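Histone fold protein (Methanopyrus kandleri, PDB 1F1E) is an archaeal histone with two histone-fold segments in one chain that probably binds and compacts DNA. Local coordinates at residues A[39-44]-A[68-73]. Sequence-based numbering, arbitrary orientation. Where two conformers were deposited one is given.
Sequences AEYVAN and DVLMVE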
loop_
_atom_site.group_PDB
_atom_site.type_symbol
_atom_site.label_atom_id
_atom_site.label_comp_id
_atom_site.label_asym_id
_atom_site.label_seq_id
_atom_site.Cartn_x
_atom_site.Cartn_y
_atom_site.Cartn_z
ATOM N N ALA A 39 11.354 -5.519 2.274
ATOM C CA ALA A 39 11.209 -6.935 2.567
ATOM C C ALA A 39 10.672 -7.138 3.965
ATOM O O ALA A 39 9.814 -8.003 4.211
ATOM C CB ALA A 39 12.517 -7.681 2.360
ATOM N N GLU A 40 11.174 -6.350 4.934
ATOM C CA GLU A 40 10.705 -6.462 6.305
ATOM C C GLU A 40 9.262 -6.024 6.434
ATOM O O GLU A 40 8.479 -6.662 7.143
ATOM C CB GLU A 40 11.670 -5.669 7.202
ATOM C CG GLU A 40 11.268 -5.696 8.643
ATOM C CD GLU A 40 12.365 -5.325 9.613
ATOM O OE1 GLU A 40 13.422 -4.922 9.173
ATOM O OE2 GLU A 40 12.115 -5.500 10.791
ATOM N N TYR A 41 8.903 -4.947 5.779
ATOM C CA TYR A 41 7.565 -4.450 5.755
ATOM C C TYR A 41 6.601 -5.520 5.234
ATOM O O TYR A 41 5.544 -5.776 5.765
ATOM C CB TYR A 41 7.524 -3.162 4.903
ATOM C CG TYR A 41 6.120 -2.850 4.434
ATOM C CD1 TYR A 41 5.141 -2.244 5.189
ATOM C CD2 TYR A 41 5.772 -3.157 3.139
ATOM C CE1 TYR A 41 3.903 -2.003 4.657
ATOM C CE2 TYR A 41 4.524 -2.929 2.581
ATOM C CZ TYR A 41 3.584 -2.329 3.383
ATOM O OH TYR A 41 2.326 -2.086 2.847
ATOM N N VAL A 42 7.005 -6.177 4.132
ATOM C CA VAL A 42 6.195 -7.208 3.511
ATOM C C VAL A 42 6.086 -8.398 4.443
ATOM O O VAL A 42 5.026 -8.975 4.603
ATOM C CB VAL A 42 6.706 -7.626 2.145
ATOM C CG1 VAL A 42 5.903 -8.771 1.598
ATOM C CG2 VAL A 42 6.618 -6.432 1.178
ATOM N N ALA A 43 7.122 -8.765 5.120
ATOM C CA ALA A 43 7.077 -9.893 6.061
ATOM C C ALA A 43 6.162 -9.576 7.253
ATOM O O ALA A 43 5.343 -10.426 7.685
ATOM C CB ALA A 43 8.479 -10.210 6.499
ATOM N N ASN A 44 6.258 -8.332 7.765
ATOM C CA ASN A 44 5.348 -7.929 8.838
ATOM C C ASN A 44 3.911 -7.918 8.355
ATOM O O ASN A 44 3.013 -8.328 9.088
ATOM C CB ASN A 44 5.736 -6.554 9.420
ATOM N N ASP A 68 -2.041 -8.653 -3.928
ATOM C CA ASP A 68 -3.243 -8.037 -4.540
ATOM C C ASP A 68 -3.349 -6.698 -3.873
ATOM O O ASP A 68 -3.541 -5.629 -4.559
ATOM C CB ASP A 68 -4.413 -9.004 -4.586
ATOM C CG ASP A 68 -5.388 -9.500 -3.560
ATOM N N VAL A 69 -3.124 -6.496 -2.572
ATOM C CA VAL A 69 -3.310 -5.153 -2.046
ATOM C C VAL A 69 -2.160 -4.185 -2.346
ATOM O O VAL A 69 -2.333 -2.977 -2.532
ATOM C CB VAL A 69 -3.622 -5.038 -0.535
ATOM C CG1 VAL A 69 -4.362 -6.268 0.003
ATOM C CG2 VAL A 69 -2.323 -4.683 0.180
ATOM N N LEU A 70 -0.914 -4.656 -2.454
ATOM C CA LEU A 70 0.153 -3.780 -2.904
ATOM C C LEU A 70 0.143 -3.561 -4.417
ATOM O O LEU A 70 0.926 -2.707 -4.900
ATOM C CB LEU A 70 1.515 -4.378 -2.490
ATOM C CG LEU A 70 1.669 -4.477 -0.964
ATOM C CD1 LEU A 70 2.902 -5.276 -0.608
ATOM C CD2 LEU A 70 1.757 -3.059 -0.390
HETATM N N MSE A 71 -0.666 -4.308 -5.119
HETATM C CA MSE A 71 -0.848 -4.188 -6.570
HETATM C C MSE A 71 0.486 -4.463 -7.291
HETATM O O MSE A 71 0.813 -3.914 -8.308
HETATM C CB MSE A 71 -1.479 -2.913 -7.032
HETATM C CG MSE A 71 -2.938 -2.745 -6.497
HETATM SE SE MSE A 71 -3.430 -0.995 -6.738
HETATM C CE MSE A 71 -2.378 -0.303 -5.443
ATOM N N VAL A 72 1.249 -5.426 -6.795
ATOM C CA VAL A 72 2.454 -5.881 -7.465
ATOM C C VAL A 72 2.031 -6.838 -8.579
ATOM O O VAL A 72 1.305 -7.834 -8.351
ATOM C CB VAL A 72 3.386 -6.577 -6.466
ATOM C CG1 VAL A 72 4.642 -7.104 -7.109
ATOM C CG2 VAL A 72 3.781 -5.600 -5.333
ATOM N N GLU A 73 2.333 -6.589 -9.852
ATOM C CA GLU A 73 1.908 -7.401 -10.955
ATOM C C GLU A 73 2.931 -8.488 -11.234
ATOM O O GLU A 73 4.095 -8.177 -10.986
ATOM C CB GLU A 73 1.728 -6.613 -12.269
ATOM C CG GLU A 73 0.842 -5.436 -12.058
ATOM C CD GLU A 73 -0.615 -5.819 -12.335
ATOM O OE1 GLU A 73 -0.922 -6.758 -13.098
ATOM O OE2 GLU A 73 -1.428 -5.117 -11.722
#
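Leu70 reaches across with both methyl branches to two consecutive residues of the long helix 25-51, Tyr41 and Val42. Its CD2 sits at the edge of the Tyr41 ring, near the ring plane, 3.4 Å from the phenolic OH and 4.1 Å from CE2, while CD1 of Leu70 lies 4.3 Å from CG2 of Val42. The Tyr41 and Leu70 side chains run antiparallel past one another, overlapping near their ends, so the leucine lies beside the hydroxyl end of the ring. With CG anti to the backbone N (chi1 160°), Tyr41 extends its ring from the long helix toward the end of helix 60-70. In Leu70 a chi1 of -63° carries CG toward helix 25-51, and chi2 of 170° then parts the methyls between Tyr41 and Val42. The backbones stay well apart, with 9.5 Å between the CA atoms of Val42 and Leu70, and side chains alone bridge the helices. Just beyond Leu70 the chain leaves the helix at Met71, a selenomethionine with positive phi, in a Schellman motif. The contact thus joins the long central helix of the first histone fold to the C-terminal end of its last, shorter helix. Val42 also packs on Tyr108 and Leu111 of helix 102-129 in the second fold of the same chain. Tyr41 OH, meanwhile, is hydrogen-bonded to the carbonyl oxygen of Val69 in the second subunit, and Val69 O of this chain accepts the matching bond from Tyr41 OH of the second subunit, so the ring belongs to the subunit interface too. Chemically, three buried residues meet by van der Waals contact; their one polar side-chain atom, the tyrosine hydroxyl, is satisfied across the dimer, which anchors that end of the ring while the leucine methyl packs against its edge.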